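Local coordinates for geranyltranstransferase (Enterococcus faecalis, PDB 3P8L), which probably catalyses the magnesium-dependent condensation of isopentenyl diphosphate with geranyl diphosphate to give farnesyl diphosphate and diphosphate, at residues A193-G198 / E206-L211; L211-H216 / S274-K279. One frame throughout, in Å; residues are numbered along the deposited sequence.

Contact 1: residues A193-G198 / E206-L211; sequences ALIAGG and EVIGLL
Leu194 opens the contact by laying its side chain against the last turn of 206-211, where it meets Leu211 both at the backbone and at the side chain. Its CB lies 3.5 Å from Leu211 O, an apolar approach to a carbonyl in the middle of a helix, while further out Leu194 CD1 reaches Leu211 CD2 at 3.9 Å. The two leucines cross at about a right angle, so each offers a branch to the other instead of lying alongside it. Leu57 and Thr61 of helix 53-64 also touch Leu194, and a branched aliphatic residue suits a place with several neighbours. One residue on, Ile195 touches more loosely, its CG2 4.3 Å from CG2 of Ile208.

Both segments belong to the all-helical fold of the polyprenyl synthase family. They lie on consecutive helices, 175-200 and 205-230, joined by a short connection into an antiparallel helical hairpin; the local axes come within 8.6 Å at 154°.

A turn beyond Leu194 comes Gly198, whose bare CA is met by two side chains of the partner helix. Leu211 CD1 sits 3.6 Å from Gly198 CA, and Ile208 CG1 approaches the same CA at 4.1 Å. Having no side chain, Gly198 offers its CA itself as the contact surface, which suits a place where both side chains come in on the backbone. In Leu211, chi1 (-71°) puts CG beside the backbone N, and from there the fork, set by chi2 (168°), directs CD1 to Gly198 and CD2 to Leu194. The backbones keep a nearly even spacing here, with CA atoms 5.5 Å apart for Gly198 and Ile208 and 5.6 Å for Leu194 and Leu211.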
loop_
_atom_site.group_PDB
_atom_site.type_symbol
_atom_site.label_atom_id
_atom_site.label_comp_id
_atom_site.label_asym_id
_atom_site.label_seq_id
_atom_site.Cartn_x
_atom_site.Cartn_y
_atom_site.Cartn_z
ATOM N N ALA A 193 15.036 1.650 -6.220
ATOM C CA ALA A 193 15.917 0.478 -6.128
ATOM C C ALA A 193 17.376 0.895 -5.844
ATOM O O ALA A 193 18.045 0.297 -5.000
ATOM C CB ALA A 193 15.849 -0.363 -7.384
ATOM N N LEU A 194 17.840 1.921 -6.550
ATOM C CA LEU A 194 19.214 2.448 -6.381
ATOM C C LEU A 194 19.456 3.132 -5.026
ATOM O O LEU A 194 20.474 2.862 -4.356
ATOM C CB LEU A 194 19.586 3.371 -7.551
ATOM C CG LEU A 194 20.234 2.745 -8.802
ATOM C CD1 LEU A 194 21.645 2.288 -8.506
ATOM C CD2 LEU A 194 19.407 1.604 -9.423
ATOM N N ILE A 195 18.511 3.990 -4.630
ATOM C CA ILE A 195 18.462 4.603 -3.303
ATOM C C ILE A 195 18.521 3.559 -2.216
ATOM O O ILE A 195 19.356 3.660 -1.310
ATOM C CB ILE A 195 17.189 5.498 -3.122
ATOM C CG1 ILE A 195 17.290 6.746 -3.995
ATOM C CG2 ILE A 195 16.957 5.880 -1.653
ATOM C CD1 ILE A 195 16.089 7.644 -3.896
ATOM N N ALA A 196 17.660 2.539 -2.313
ATOM C CA ALA A 196 17.644 1.476 -1.327
ATOM C C ALA A 196 18.963 0.713 -1.268
ATOM O O ALA A 196 19.430 0.381 -0.178
ATOM C CB ALA A 196 16.481 0.505 -1.562
ATOM N N GLY A 197 19.525 0.393 -2.432
ATOM C CA GLY A 197 20.869 -0.189 -2.513
ATOM C C GLY A 197 21.899 0.633 -1.736
ATOM O O GLY A 197 22.637 0.085 -0.922
ATOM N N GLY A 198 21.907 1.949 -1.958
ATOM C CA GLY A 198 22.762 2.875 -1.191
ATOM C C GLY A 198 22.571 2.885 0.318
ATOM O O GLY A 198 23.545 2.928 1.071
ATOM N N GLU A 206 25.652 11.991 -0.409
ATOM C CA GLU A 206 26.297 12.399 -1.645
ATOM C C GLU A 206 26.279 11.239 -2.658
ATOM O O GLU A 206 25.972 11.432 -3.839
ATOM C CB GLU A 206 27.739 12.843 -1.341
ATOM C CG GLU A 206 28.131 14.204 -1.924
ATOM C CD GLU A 206 28.704 14.115 -3.334
ATOM O OE1 GLU A 206 27.935 13.824 -4.277
ATOM O OE2 GLU A 206 29.927 14.352 -3.498
ATOM N N VAL A 207 26.605 10.042 -2.176
ATOM C CA VAL A 207 26.630 8.851 -3.020
ATOM C C VAL A 207 25.198 8.454 -3.429
ATOM O O VAL A 207 24.938 8.208 -4.608
ATOM C CB VAL A 207 27.379 7.682 -2.331
ATOM C CG1 VAL A 207 27.321 6.405 -3.177
ATOM C CG2 VAL A 207 28.835 8.069 -2.076
ATOM N N ILE A 208 24.279 8.452 -2.458
ATOM C CA ILE A 208 22.858 8.123 -2.694
ATOM C C ILE A 208 22.287 9.036 -3.773
ATOM O O ILE A 208 21.594 8.566 -4.682
ATOM C CB ILE A 208 22.047 8.120 -1.364
ATOM C CG1 ILE A 208 22.397 6.865 -0.562
ATOM C CG2 ILE A 208 20.530 8.213 -1.601
ATOM C CD1 ILE A 208 22.004 6.908 0.914
ATOM N N GLY A 209 22.651 10.319 -3.713
ATOM C CA GLY A 209 22.322 11.287 -4.771
ATOM C C GLY A 209 22.844 10.951 -6.155
ATOM O O GLY A 209 22.152 11.169 -7.159
ATOM N N LEU A 210 24.071 10.436 -6.216
ATOM C CA LEU A 210 24.654 9.960 -7.474
ATOM C C LEU A 210 24.002 8.650 -7.979
ATOM O O LEU A 210 23.757 8.489 -9.174
ATOM C CB LEU A 210 26.166 9.773 -7.315
ATOM C CG LEU A 210 27.040 11.041 -7.260
ATOM C CD1 LEU A 210 28.521 10.668 -7.166
ATOM C CD2 LEU A 210 26.797 11.946 -8.473
ATOM N N LEU A 211 23.721 7.729 -7.058
ATOM C CA LEU A 211 23.005 6.483 -7.382
ATOM C C LEU A 211 21.632 6.776 -7.995
ATOM O O LEU A 211 21.209 6.115 -8.936
ATOM C CB LEU A 211 22.855 5.629 -6.126
ATOM C CG LEU A 211 24.145 5.000 -5.621
ATOM C CD1 LEU A 211 23.944 4.428 -4.227
ATOM C CD2 LEU A 211 24.645 3.953 -6.589
#

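Contact 2: residues L211-H216 / S274-K279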
loop_
_atom_site.group_PDB
_atom_site.type_symbol
_atom_site.label_atom_id
_atom_site.label_comp_id
_atom_site.label_asym_id
_atom_site.label_seq_id
_atom_site.Cartn_x
_atom_site.Cartn_y
_atom_site.Cartn_z
ATOM N N LEU A 211 23.721 7.729 -7.058
ATOM C CA LEU A 211 23.005 6.483 -7.382
ATOM C C LEU A 211 21.632 6.776 -7.995
ATOM O O LEU A 211 21.209 6.115 -8.936
ATOM C CB LEU A 211 22.855 5.629 -6.126
ATOM C CG LEU A 211 24.145 5.000 -5.621
ATOM C CD1 LEU A 211 23.944 4.428 -4.227
ATOM C CD2 LEU A 211 24.645 3.953 -6.589
ATOM N N THR A 212 20.977 7.811 -7.474
ATOM C CA THR A 212 19.711 8.316 -7.995
ATOM C C THR A 212 19.795 8.790 -9.444
ATOM O O THR A 212 18.903 8.513 -10.258
ATOM C CB THR A 212 19.230 9.459 -7.106
ATOM O OG1 THR A 212 19.056 8.957 -5.782
ATOM C CG2 THR A 212 17.924 10.082 -7.622
ATOM N N GLN A 213 20.875 9.490 -9.763
ATOM C CA GLN A 213 21.111 9.974 -11.114
ATOM C C GLN A 213 21.357 8.809 -12.045
ATOM O O GLN A 213 20.857 8.791 -13.183
ATOM C CB GLN A 213 22.312 10.931 -11.148
ATOM C CG GLN A 213 22.031 12.330 -10.606
ATOM C CD GLN A 213 23.273 13.220 -10.618
ATOM O OE1 GLN A 213 23.895 13.430 -11.663
ATOM N NE2 GLN A 213 23.635 13.744 -9.455
ATOM N N PHE A 214 22.145 7.844 -11.574
ATOM C CA PHE A 214 22.337 6.600 -12.321
ATOM C C PHE A 214 20.998 5.935 -12.663
ATOM O O PHE A 214 20.778 5.541 -13.808
ATOM C CB PHE A 214 23.206 5.609 -11.541
ATOM C CG PHE A 214 23.365 4.287 -12.232
ATOM C CD1 PHE A 214 24.333 4.116 -13.213
ATOM C CD2 PHE A 214 22.534 3.212 -11.915
ATOM C CE1 PHE A 214 24.483 2.883 -13.862
ATOM C CE2 PHE A 214 22.665 1.988 -12.558
ATOM C CZ PHE A 214 23.656 1.817 -13.532
ATOM N N ALA A 215 20.125 5.807 -11.662
ATOM C CA ALA A 215 18.795 5.190 -11.849
ATOM C C ALA A 215 17.971 5.924 -12.881
ATOM O O ALA A 215 17.359 5.297 -13.756
ATOM C CB ALA A 215 18.048 5.151 -10.534
ATOM N N HIS A 216 17.977 7.255 -12.790
ATOM C CA HIS A 216 17.322 8.097 -13.790
ATOM C C HIS A 216 17.803 7.785 -15.208
ATOM O O HIS A 216 16.989 7.602 -16.104
ATOM C CB HIS A 216 17.498 9.591 -13.479
ATOM C CG HIS A 216 17.073 10.487 -14.601
ATOM N ND1 HIS A 216 15.758 10.841 -14.812
ATOM C CD2 HIS A 216 17.788 11.093 -15.581
ATOM C CE1 HIS A 216 15.681 11.630 -15.871
ATOM N NE2 HIS A 216 16.899 11.797 -16.356
ATOM N N SER A 274 27.368 5.976 -17.230
ATOM C CA SER A 274 28.811 5.694 -17.055
ATOM C C SER A 274 29.536 6.843 -16.362
ATOM O O SER A 274 30.298 6.629 -15.406
ATOM C CB SER A 274 29.498 5.407 -18.397
ATOM O OG SER A 274 28.821 4.413 -19.135
ATOM N N ALA A 275 29.280 8.061 -16.833
ATOM C CA ALA A 275 29.874 9.254 -16.237
ATOM C C ALA A 275 29.512 9.339 -14.762
ATOM O O ALA A 275 30.365 9.693 -13.939
ATOM C CB ALA A 275 29.445 10.516 -16.981
ATOM N N VAL A 276 28.270 8.975 -14.425
ATOM C CA VAL A 276 27.845 8.927 -13.019
ATOM C C VAL A 276 28.601 7.859 -12.193
ATOM O O VAL A 276 29.024 8.131 -11.065
ATOM C CB VAL A 276 26.295 8.802 -12.874
ATOM C CG1 VAL A 276 25.909 8.482 -11.454
ATOM C CG2 VAL A 276 25.626 10.101 -13.281
ATOM N N LEU A 277 28.784 6.666 -12.760
ATOM C CA LEU A 277 29.525 5.593 -12.080
ATOM C C LEU A 277 31.003 5.950 -11.881
ATOM O O LEU A 277 31.597 5.619 -10.842
ATOM C CB LEU A 277 29.409 4.268 -12.847
ATOM C CG LEU A 277 28.041 3.577 -12.942
ATOM C CD1 LEU A 277 28.161 2.345 -13.813
ATOM C CD2 LEU A 277 27.473 3.211 -11.564
ATOM N N GLU A 278 31.582 6.613 -12.881
ATOM C CA GLU A 278 32.916 7.207 -12.768
ATOM C C GLU A 278 33.009 8.116 -11.537
ATOM O O GLU A 278 33.912 7.939 -10.711
ATOM C CB GLU A 278 33.274 7.968 -14.051
ATOM C CG GLU A 278 34.660 8.611 -14.045
ATOM C CD GLU A 278 35.753 7.650 -13.602
ATOM O OE1 GLU A 278 36.341 7.879 -12.521
ATOM O OE2 GLU A 278 36.005 6.658 -14.322
ATOM N N LYS A 279 32.052 9.042 -11.392
ATOM C CA LYS A 279 31.998 9.934 -10.225
ATOM C C LYS A 279 31.872 9.187 -8.900
ATOM O O LYS A 279 32.463 9.608 -7.903
ATOM C CB LYS A 279 30.884 10.985 -10.343
ATOM C CG LYS A 279 31.092 12.028 -11.432
ATOM C CD LYS A 279 30.098 13.181 -11.292
ATOM C CE LYS A 279 29.487 13.551 -12.638
ATOM N NZ LYS A 279 30.484 14.105 -13.601
#
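The helical segments 211-216 and 274-279 run nearly antiparallel, their N-to-C directions 165° apart and their local axes 9.1 Å from each other at closest approach. Phe214 and Val276 mark the backbone register, with CA atoms 6.0 Å apart. This is antiparallel packing of helices 205-230 and 259-283 within the all-helical polyprenyl synthase fold.

The CB of Val276 is directed toward the partner helix, and its two methyls are divided between neighbouring residues. CG1 rests on the backbone and root of Phe214, 3.8 Å from Phe214 N and almost as near to CB, whereas CG2 meets Gln213 CB at 4.0 Å and lies about as near to the amide oxygen OE1. Branching at CB thus gives valine one methyl for each of two residues, close to the backbone. For the exposed Gln213 this is plain packing at the border of the contact.

With CG anti to the backbone N (chi1 177°), the Phe214 ring meets the end of Leu277 obliquely: CD2 lies 3.7 Å from Phe214 CD1, and CD1 of Leu277 is equally close to Phe214 CE1. Leu292 and Leu296 of helix 289-298 also touch Phe214.

No hydrogen bond crosses between the segments, consistent with association through apolar burial of Phe214, Val276 and Leu277 and the fit of their side chains.

Overall arrangement
Followed from the N terminus, the chain first forms contact 1, where helix 175-200 turns back through a four-residue connection onto the start of helix 205-230. Contact 2 opens afterwards on the same helix and closes a far longer loop, of 57 intervening residues, when helix 259-283 returns alongside. The two closures are in series, neither nested nor crossed, and meet at Leu211, which belongs to both ranges. Their centres are about 9 Å apart, and they touch directly where Leu194 CD1 packs 3.6 Å from Phe214 CD2. Helix 205-230 thus lies between its two partners, tying helix 175-200 to helix 259-283 within the helical bundle.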